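Local coordinates for protein (polyandrocarpa lectin) (Polyandrocarpa misakiensis, PDB 1BYF), which binds galactose in a calcium-dependent manner as a homodimeric C-type lectin and serves in the tunicate's defence against microorganisms, at residues 52-58 with 95-101; 9-14 with 111-117. All blocks are in the same frame, centred on the assembly; numbering follows the deposited sequence.

Contact 1. Residues 52-58 with 95-101; sequences DYWVGAD and LCVQIWS. With ZN (zinc ion), chain E; ACT (acetate ion), chain F.
Strands 53-55 and 96-100 form an antiparallel pair in the central sheet of the C-type lectin domain, where Tyr-53 and Ile-99 make up a hydrogen-bonded pair. Ile-99 N reaches Tyr-53 O at 2.7 Å, and Tyr-53 N returns a bond to Ile-99 O. Beyond them Val-55 N donates to Val-97 O. The chain then turns a corner at Gly-56, the centre of an inverse gamma turn, so that the next bond to the 95-101 segment runs from Val-97 N to Ala-57 O. This shift of register by two residues is a beta bulge.

Apolar side chains pack beside the bonds. Val-55 divides its two methyls, CG1 lying 3.6 Å from Ile-99 CG1 and CG2 3.7 Å from Val-97 CG1. The indole of Trp-54 bends back although its CB points away: its edge meets Val-97 O in plane, and CZ3 lies 3.5 Å from Cys-96 CB.

At the other end each oxygen of the Asp-52 carboxylate has its own partner. OD1 accepts a nearly straight bond (168°) from Ser-101 N at 2.7 Å, while OD2 binds a zinc ion at 1.9 Å. An acetate, probably from the crystallisation liquor, also ligates the zinc; its O receives Gln-98 NE2 at 3.2 Å, and its methyl lies over one face of the Trp-100 ring. With CG between its backbone N and carbonyl carbon (chi1 60°), Gln-98 runs out extended to this acetate and to Asp-107 of the calcium site.

Helix 36-49 packs on Tyr-53 and Ile-99, strand 115-122 runs parallel to 53-55, and strand 105-109 adjoins 96-100, leaving the pair buried mid-sheet.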
ATOM      1  N   ASP A  52     -11.180   8.963  -2.220  1.00 13.86           N
ATOM      2  CA  ASP A  52     -10.537   9.967  -1.386  1.00 13.41           C
ATOM      3  C   ASP A  52      -9.798   9.299  -0.227  1.00 13.52           C
ATOM      4  O   ASP A  52     -10.324   8.356   0.380  1.00 13.81           O
ATOM      5  CB  ASP A  52     -11.569  10.916  -0.775  1.00 12.64           C
ATOM      6  CG  ASP A  52     -12.358  11.725  -1.778  1.00 13.05           C
ATOM      7  OD1 ASP A  52     -11.871  11.948  -2.903  1.00 13.33           O
ATOM      8  OD2 ASP A  52     -13.487  12.143  -1.433  1.00 13.08           O
ATOM      9  N   TYR A  53      -8.634   9.831   0.116  1.00 13.16           N
ATOM     10  CA  TYR A  53      -7.839   9.335   1.218  1.00 13.07           C
ATOM     11  C   TYR A  53      -7.306  10.475   2.090  1.00 13.13           C
ATOM     12  O   TYR A  53      -6.862  11.480   1.537  1.00 12.55           O
ATOM     13  CB  TYR A  53      -6.567   8.631   0.705  1.00 13.66           C
ATOM     14  CG  TYR A  53      -6.856   7.277   0.103  1.00 13.42           C
ATOM     15  CD1 TYR A  53      -7.357   7.157  -1.181  1.00 13.41           C
ATOM     16  CD2 TYR A  53      -6.622   6.126   0.841  1.00 14.04           C
ATOM     17  CE1 TYR A  53      -7.622   5.914  -1.727  1.00 13.85           C
ATOM     18  CE2 TYR A  53      -6.880   4.874   0.304  1.00 14.20           C
ATOM     19  CZ  TYR A  53      -7.382   4.783  -0.975  1.00 14.47           C
ATOM     20  OH  TYR A  53      -7.641   3.540  -1.513  1.00 14.65           O
ATOM     21  N   TRP A  54      -7.274  10.269   3.398  1.00 13.13           N
ATOM     22  CA  TRP A  54      -6.684  11.289   4.260  1.00 13.48           C
ATOM     23  C   TRP A  54      -5.160  11.194   4.143  1.00 14.07           C
ATOM     24  O   TRP A  54      -4.627  10.109   3.899  1.00 14.45           O
ATOM     25  CB  TRP A  54      -7.035  11.069   5.721  1.00 13.81           C
ATOM     26  CG  TRP A  54      -8.423  11.452   6.121  1.00 14.61           C
ATOM     27  CD1 TRP A  54      -9.389  10.647   6.647  1.00 14.28           C
ATOM     28  CD2 TRP A  54      -8.987  12.772   6.033  1.00 14.81           C
ATOM     29  NE1 TRP A  54     -10.525  11.389   6.883  1.00 14.72           N
ATOM     30  CE2 TRP A  54     -10.305  12.688   6.517  1.00 15.10           C
ATOM     31  CE3 TRP A  54      -8.506  14.003   5.584  1.00 14.98           C
ATOM     32  CZ2 TRP A  54     -11.152  13.798   6.570  1.00 15.67           C
ATOM     33  CZ3 TRP A  54      -9.349  15.107   5.636  1.00 15.58           C
ATOM     34  CH2 TRP A  54     -10.657  14.996   6.129  1.00 15.50           C
ATOM     35  N   VAL A  55      -4.482  12.312   4.315  1.00 14.10           N
ATOM     36  CA  VAL A  55      -3.028  12.368   4.383  1.00 14.24           C
ATOM     37  C   VAL A  55      -2.721  13.177   5.658  1.00 14.80           C
ATOM     38  O   VAL A  55      -3.615  13.841   6.198  1.00 14.06           O
ATOM     39  CB  VAL A  55      -2.268  12.928   3.185  1.00 15.26           C
ATOM     40  CG1 VAL A  55      -2.546  12.108   1.925  1.00 15.09           C
ATOM     41  CG2 VAL A  55      -2.564  14.403   2.926  1.00 15.17           C
ATOM     42  N   GLY A  56      -1.499  13.088   6.157  1.00 14.94           N
ATOM     43  CA  GLY A  56      -1.129  13.737   7.392  1.00 15.07           C
ATOM     44  C   GLY A  56      -0.749  15.199   7.301  1.00 15.56           C
ATOM     45  O   GLY A  56       0.384  15.541   7.655  1.00 15.87           O
ATOM     46  N   ALA A  57      -1.662  16.057   6.861  1.00 15.35           N
ATOM     47  CA  ALA A  57      -1.372  17.490   6.793  1.00 15.06           C
ATOM     48  C   ALA A  57      -2.628  18.268   7.162  1.00 15.37           C
ATOM     49  O   ALA A  57      -3.748  17.818   6.902  1.00 14.00           O
ATOM     50  CB  ALA A  57      -0.827  17.884   5.437  1.00 15.08           C
ATOM     51  N   ASP A  58      -2.429  19.421   7.805  1.00 16.11           N
ATOM     52  CA  ASP A  58      -3.562  20.251   8.221  1.00 16.58           C
ATOM     53  C   ASP A  58      -3.093  21.654   8.591  1.00 17.41           C
ATOM     54  O   ASP A  58      -1.884  21.908   8.605  1.00 17.08           O
ATOM     55  CB  ASP A  58      -4.266  19.576   9.398  1.00 18.07           C
ATOM     56  CG  ASP A  58      -3.371  19.435  10.616  1.00 19.82           C
ATOM     57  OD1 ASP A  58      -3.027  20.475  11.222  1.00 21.18           O
ATOM     58  OD2 ASP A  58      -2.993  18.305  10.986  1.00 20.04           O
ATOM     59  N   LEU A  95      -8.628  23.362   8.435  1.00 17.86           N
ATOM     60  CA  LEU A  95      -8.541  22.591   7.204  1.00 16.92           C
ATOM     61  C   LEU A  95      -7.584  21.408   7.280  1.00 17.09           C
ATOM     62  O   LEU A  95      -6.461  21.509   7.777  1.00 16.13           O
ATOM     63  CB  LEU A  95      -8.149  23.518   6.049  1.00 17.44           C
ATOM     64  CG  LEU A  95      -9.146  24.667   5.819  1.00 18.14           C
ATOM     65  CD1 LEU A  95      -8.487  25.774   5.016  1.00 18.36           C
ATOM     66  CD2 LEU A  95     -10.404  24.150   5.131  1.00 18.65           C
ATOM     67  N   CYS A  96      -8.080  20.296   6.754  1.00 16.75           N
ATOM     68  CA  CYS A  96      -7.342  19.038   6.703  1.00 17.77           C
ATOM     69  C   CYS A  96      -7.069  18.685   5.251  1.00 16.40           C
ATOM     70  O   CYS A  96      -7.759  19.202   4.369  1.00 16.03           O
ATOM     71  CB  CYS A  96      -8.157  17.943   7.405  1.00 20.16           C
ATOM     72  SG  CYS A  96      -8.178  18.251   9.184  1.00 23.62           S
ATOM     73  N   VAL A  97      -6.052  17.867   5.001  1.00 15.41           N
ATOM     74  CA  VAL A  97      -5.685  17.562   3.622  1.00 14.85           C
ATOM     75  C   VAL A  97      -5.961  16.109   3.262  1.00 14.48           C
ATOM     76  O   VAL A  97      -5.727  15.173   4.021  1.00 13.45           O
ATOM     77  CB  VAL A  97      -4.210  17.909   3.343  1.00 15.57           C
ATOM     78  CG1 VAL A  97      -3.844  17.693   1.877  1.00 15.24           C
ATOM     79  CG2 VAL A  97      -3.922  19.357   3.733  1.00 15.08           C
ATOM     80  N   GLN A  98      -6.491  15.945   2.055  1.00 14.48           N
ATOM     81  CA  GLN A  98      -6.790  14.635   1.518  1.00 14.76           C
ATOM     82  C   GLN A  98      -6.202  14.502   0.112  1.00 14.86           C
ATOM     83  O   GLN A  98      -5.821  15.478  -0.530  1.00 14.82           O
ATOM     84  CB  GLN A  98      -8.306  14.419   1.346  1.00 15.11           C
ATOM     85  CG  GLN A  98      -8.895  15.464   0.390  1.00 15.71           C
ATOM     86  CD  GLN A  98     -10.205  15.046  -0.236  1.00 15.59           C
ATOM     87  OE1 GLN A  98     -10.663  13.913  -0.070  1.00 16.07           O
ATOM     88  NE2 GLN A  98     -10.829  15.946  -0.986  1.00 14.74           N
ATOM     89  N   ILE A  99      -6.218  13.255  -0.338  1.00 14.33           N
ATOM     90  CA  ILE A  99      -5.911  12.946  -1.727  1.00 14.18           C
ATOM     91  C   ILE A  99      -7.330  12.896  -2.327  1.00 14.02           C
ATOM     92  O   ILE A  99      -8.084  12.001  -1.975  1.00 13.87           O
ATOM     93  CB  ILE A  99      -5.182  11.619  -1.947  1.00 13.93           C
ATOM     94  CG1 ILE A  99      -3.727  11.707  -1.496  1.00 13.43           C
ATOM     95  CG2 ILE A  99      -5.251  11.243  -3.426  1.00 13.61           C
ATOM     96  CD1 ILE A  99      -3.026  10.377  -1.344  1.00 13.12           C
ATOM     97  N   TRP A 100      -7.660  13.907  -3.105  1.00 14.34           N
ATOM     98  CA  TRP A 100      -8.988  14.046  -3.697  1.00 15.05           C
ATOM     99  C   TRP A 100      -9.153  13.223  -4.965  1.00 15.32           C
ATOM    100  O   TRP A 100      -8.378  13.394  -5.911  1.00 14.74           O
ATOM    101  CB  TRP A 100      -9.191  15.534  -3.983  1.00 15.70           C
ATOM    102  CG  TRP A 100     -10.529  15.949  -4.498  1.00 16.47           C
ATOM    103  CD1 TRP A 100     -11.709  15.266  -4.438  1.00 16.72           C
ATOM    104  CD2 TRP A 100     -10.829  17.211  -5.119  1.00 17.09           C
ATOM    105  NE1 TRP A 100     -12.718  16.008  -5.003  1.00 17.08           N
ATOM    106  CE2 TRP A 100     -12.201  17.206  -5.428  1.00 17.34           C
ATOM    107  CE3 TRP A 100     -10.064  18.331  -5.456  1.00 17.62           C
ATOM    108  CZ2 TRP A 100     -12.832  18.279  -6.057  1.00 18.06           C
ATOM    109  CZ3 TRP A 100     -10.696  19.394  -6.081  1.00 18.84           C
ATOM    110  CH2 TRP A 100     -12.068  19.367  -6.373  1.00 18.39           C
ATOM    111  N   SER A 101     -10.176  12.376  -5.009  1.00 15.43           N
ATOM    112  CA  SER A 101     -10.384  11.488  -6.143  1.00 16.52           C
ATOM    113  C   SER A 101     -10.564  12.201  -7.470  1.00 16.93           C
ATOM    114  O   SER A 101     -10.258  11.620  -8.520  1.00 16.52           O
ATOM    115  CB  SER A 101     -11.565  10.537  -5.900  1.00 17.21           C
ATOM    116  OG  SER A 101     -12.779  11.260  -5.809  1.00 17.37           O
TER
HETATM  117 ZN    ZN E 302     -14.486  13.424  -2.422  1.00 30.85          ZN
HETATM  118  C   ACT F 126     -14.494  16.150  -2.198  1.00 25.94           C
HETATM  119  O   ACT F 126     -13.840  15.251  -1.624  1.00 25.22           O
HETATM  120  OXT ACT F 126     -15.616  15.896  -2.707  1.00 26.11           O
HETATM  121  CH3 ACT F 126     -14.173  17.614  -1.872  1.00 25.07           C

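Contact 2. Residues 9-14 with 111-117; sequences DETMNY and CGGARRV
Met-12 and Arg-115 pair their backbones in both directions: Met-12 N donates to Arg-115 O at 2.9 Å, and Arg-115 N reaches Met-12 O at 2.8 Å. Packing is tight towards helix 14-22. There the Met-12 chain, bent at chi2 and chi3, brings CE to 3.6 Å from Val-117 CG2, the two side chains crossing at about a right angle, and Tyr-14 CB faces Cys-111 CB. Tyr-14 N also bonds to Cys-111 O at 3.2 Å. Buried Asp-9 is equally firmly engaged: Arg-116 NE gives its OD1 a nearly straight hydrogen bond (2.9 Å, N-H...O 171°), part of a salt bridge. This oxygen lies in the guanidinium plane and is met on its anti side, with the two groups' planes 75° apart. Lys-49 shares it, while OD2 receives Tyr-3 N of the second subunit.

The solvent side is looser. Thr-11 CB touches Ala-114 CB at 3.9 Å, both residues being exposed. At exposed Gly-112 a water bridges the carbonyl O to Asn-13 ND2, while Asn-13 OD1 caps the helix at Asp-16 N.

Bringing an N-terminal strand and the start of a helix against the C-terminal strand is typical of the C-type lectin fold, whose chain ends lie close together.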
ATOM      1  N   ASP A   9      -9.342   0.521   3.346  1.00 17.30           N
ATOM      2  CA  ASP A   9     -10.618   0.837   2.725  1.00 18.02           C
ATOM      3  C   ASP A   9     -11.629   1.348   3.750  1.00 18.40           C
ATOM      4  O   ASP A   9     -12.703   1.810   3.381  1.00 17.59           O
ATOM      5  CB  ASP A   9     -11.210  -0.387   2.012  1.00 17.63           C
ATOM      6  CG  ASP A   9     -10.528  -0.579   0.662  1.00 17.91           C
ATOM      7  OD1 ASP A   9     -10.337   0.446  -0.028  1.00 16.58           O
ATOM      8  OD2 ASP A   9     -10.212  -1.732   0.325  1.00 17.76           O
ATOM      9  N   GLU A  10     -11.269   1.253   5.015  1.00 19.03           N
ATOM     10  CA  GLU A  10     -12.081   1.737   6.119  1.00 21.43           C
ATOM     11  C   GLU A  10     -12.111   3.263   6.122  1.00 20.88           C
ATOM     12  O   GLU A  10     -11.017   3.818   6.058  1.00 20.78           O
ATOM     13  CB  GLU A  10     -11.346   1.377   7.420  1.00 24.37           C
ATOM     14  CG  GLU A  10     -11.857   0.171   8.163  1.00 28.39           C
ATOM     15  CD  GLU A  10     -12.470   0.584   9.492  1.00 30.55           C
ATOM     16  OE1 GLU A  10     -11.704   0.728  10.469  1.00 31.58           O
ATOM     17  OE2 GLU A  10     -13.706   0.762   9.531  1.00 31.63           O
ATOM     18  N   THR A  11     -13.260   3.894   6.237  1.00 21.07           N
ATOM     19  CA  THR A  11     -13.307   5.351   6.242  1.00 21.52           C
ATOM     20  C   THR A  11     -13.517   5.932   7.633  1.00 21.40           C
ATOM     21  O   THR A  11     -14.130   5.319   8.504  1.00 21.55           O
ATOM     22  CB  THR A  11     -14.434   5.834   5.308  1.00 21.62           C
ATOM     23  OG1 THR A  11     -15.654   5.267   5.798  1.00 22.33           O
ATOM     24  CG2 THR A  11     -14.184   5.361   3.888  1.00 21.33           C
ATOM     25  N   MET A  12     -13.013   7.140   7.828  1.00 21.08           N
ATOM     26  CA  MET A  12     -13.066   7.860   9.078  1.00 21.20           C
ATOM     27  C   MET A  12     -12.843   9.365   8.836  1.00 20.35           C
ATOM     28  O   MET A  12     -12.372   9.732   7.765  1.00 19.60           O
ATOM     29  CB  MET A  12     -11.875   7.503   9.960  1.00 22.01           C
ATOM     30  CG  MET A  12     -11.880   6.319  10.876  1.00 23.52           C
ATOM     31  SD  MET A  12     -10.180   5.633  10.879  1.00 22.76           S
ATOM     32  CE  MET A  12     -10.419   4.380   9.618  1.00 22.55           C
ATOM     33  N   ASN A  13     -13.069  10.111   9.915  1.00 19.24           N
ATOM     34  CA  ASN A  13     -12.760  11.542   9.856  1.00 19.66           C
ATOM     35  C   ASN A  13     -11.248  11.662  10.079  1.00 19.30           C
ATOM     36  O   ASN A  13     -10.568  10.671  10.372  1.00 19.42           O
ATOM     37  CB  ASN A  13     -13.564  12.378  10.836  1.00 20.59           C
ATOM     38  CG  ASN A  13     -13.421  11.991  12.286  1.00 22.15           C
ATOM     39  OD1 ASN A  13     -12.367  11.512  12.716  1.00 22.90           O
ATOM     40  ND2 ASN A  13     -14.482  12.194  13.068  1.00 22.02           N
ATOM     41  N   TYR A  14     -10.718  12.859   9.940  1.00 19.14           N
ATOM     42  CA  TYR A  14      -9.294  13.113  10.072  1.00 18.99           C
ATOM     43  C   TYR A  14      -8.719  12.773  11.437  1.00 19.59           C
ATOM     44  O   TYR A  14      -7.662  12.127  11.500  1.00 18.45           O
ATOM     45  CB  TYR A  14      -9.033  14.578   9.716  1.00 20.03           C
ATOM     46  CG  TYR A  14      -7.578  14.978   9.764  1.00 20.05           C
ATOM     47  CD1 TYR A  14      -6.742  14.678   8.702  1.00 20.11           C
ATOM     48  CD2 TYR A  14      -7.042  15.639  10.865  1.00 20.46           C
ATOM     49  CE1 TYR A  14      -5.408  15.034   8.717  1.00 19.89           C
ATOM     50  CE2 TYR A  14      -5.706  16.005  10.888  1.00 20.33           C
ATOM     51  CZ  TYR A  14      -4.899  15.701   9.814  1.00 20.00           C
ATOM     52  OH  TYR A  14      -3.566  16.042   9.812  1.00 19.47           O
ATOM     53  N   CYS A 111     -12.546  18.932   8.440  1.00 23.27           N
ATOM     54  CA  CYS A 111     -11.987  17.681   8.960  1.00 23.79           C
ATOM     55  C   CYS A 111     -12.955  16.592   9.346  1.00 23.61           C
ATOM     56  O   CYS A 111     -12.497  15.528   9.777  1.00 23.31           O
ATOM     57  CB  CYS A 111     -11.048  18.086  10.117  1.00 24.57           C
ATOM     58  SG  CYS A 111      -9.858  19.333   9.508  1.00 25.27           S
ATOM     59  N   GLY A 112     -14.260  16.758   9.154  1.00 23.50           N
ATOM     60  CA  GLY A 112     -15.229  15.769   9.576  1.00 23.25           C
ATOM     61  C   GLY A 112     -15.700  14.729   8.596  1.00 23.02           C
ATOM     62  O   GLY A 112     -16.381  13.779   9.011  1.00 23.95           O
ATOM     63  N   GLY A 113     -15.393  14.821   7.308  1.00 22.26           N
ATOM     64  CA  GLY A 113     -15.866  13.841   6.340  1.00 20.80           C
ATOM     65  C   GLY A 113     -15.162  12.500   6.446  1.00 20.14           C
ATOM     66  O   GLY A 113     -14.007  12.406   6.849  1.00 20.22           O
ATOM     67  N   ALA A 114     -15.868  11.428   6.085  1.00 19.66           N
ATOM     68  CA  ALA A 114     -15.303  10.084   6.097  1.00 18.76           C
ATOM     69  C   ALA A 114     -14.441   9.848   4.861  1.00 18.07           C
ATOM     70  O   ALA A 114     -14.886  10.058   3.722  1.00 17.54           O
ATOM     71  CB  ALA A 114     -16.424   9.052   6.103  1.00 19.53           C
ATOM     72  N   ARG A 115     -13.200   9.421   5.061  1.00 17.30           N
ATOM     73  CA  ARG A 115     -12.331   9.125   3.927  1.00 16.87           C
ATOM     74  C   ARG A 115     -11.431   7.940   4.304  1.00 15.88           C
ATOM     75  O   ARG A 115     -11.306   7.621   5.477  1.00 14.39           O
ATOM     76  CB  ARG A 115     -11.449  10.289   3.496  1.00 18.46           C
ATOM     77  CG  ARG A 115     -12.098  11.649   3.692  1.00 20.24           C
ATOM     78  CD  ARG A 115     -11.186  12.760   3.174  1.00 22.59           C
ATOM     79  NE  ARG A 115     -11.852  13.371   2.029  1.00 25.36           N
ATOM     80  CZ  ARG A 115     -12.797  14.299   2.099  1.00 25.83           C
ATOM     81  NH1 ARG A 115     -13.212  14.801   3.247  1.00 26.19           N
ATOM     82  NH2 ARG A 115     -13.317  14.729   0.960  1.00 27.08           N
ATOM     83  N   ARG A 116     -10.843   7.354   3.270  1.00 15.24           N
ATOM     84  CA  ARG A 116      -9.949   6.214   3.486  1.00 15.59           C
ATOM     85  C   ARG A 116      -8.677   6.698   4.167  1.00 15.49           C
ATOM     86  O   ARG A 116      -8.437   7.898   4.296  1.00 15.38           O
ATOM     87  CB  ARG A 116      -9.693   5.487   2.170  1.00 15.18           C
ATOM     88  CG  ARG A 116     -10.865   4.622   1.716  1.00 15.01           C
ATOM     89  CD  ARG A 116     -10.655   4.097   0.305  1.00 15.49           C
ATOM     90  NE  ARG A 116     -11.570   3.017  -0.035  1.00 16.09           N
ATOM     91  CZ  ARG A 116     -12.878   3.125  -0.231  1.00 16.56           C
ATOM     92  NH1 ARG A 116     -13.503   4.299  -0.141  1.00 16.53           N
ATOM     93  NH2 ARG A 116     -13.588   2.040  -0.527  1.00 16.07           N
ATOM     94  N   VAL A 117      -7.869   5.754   4.626  1.00 15.21           N
ATOM     95  CA  VAL A 117      -6.675   6.075   5.391  1.00 14.60           C
ATOM     96  C   VAL A 117      -5.400   5.456   4.832  1.00 14.29           C
ATOM     97  O   VAL A 117      -5.377   4.321   4.363  1.00 13.37           O
ATOM     98  CB  VAL A 117      -6.872   5.582   6.844  1.00 14.58           C
ATOM     99  CG1 VAL A 117      -5.692   5.984   7.728  1.00 14.30           C
ATOM    100  CG2 VAL A 117      -8.173   6.140   7.430  1.00 15.01           C
TER
HETATM  101  O   HOH W   1     -17.119  13.250  11.585  1.00 26.10           O

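Backbone hydrogen bonds from Arg-116 to Asp-52 and Trp-54 stitch contacts 1 and 2 together, with centres 9 Å apart. Among the other links are the disulfide between Cys-96 SG and Cys-111 SG (2.0 Å), a probable hydrogen bond between Asp-58 OD2 and Tyr-14 OH (2.6 Å), and the Trp-54 indole, whose NE1 donates to Met-12 O while its ring takes a cation-pi contact from Arg-115. The two also converge beside the zinc, with the Arg-115 side chain about 4 Å away at nearest atoms. Contact 1 is the nearer to the galactose-binding calcium site: between side chains, Gln-98 is about 3 Å and Arg-115 about 6 Å from Asp-107. Contact 2 also reaches the dimer partner, through Asp-9.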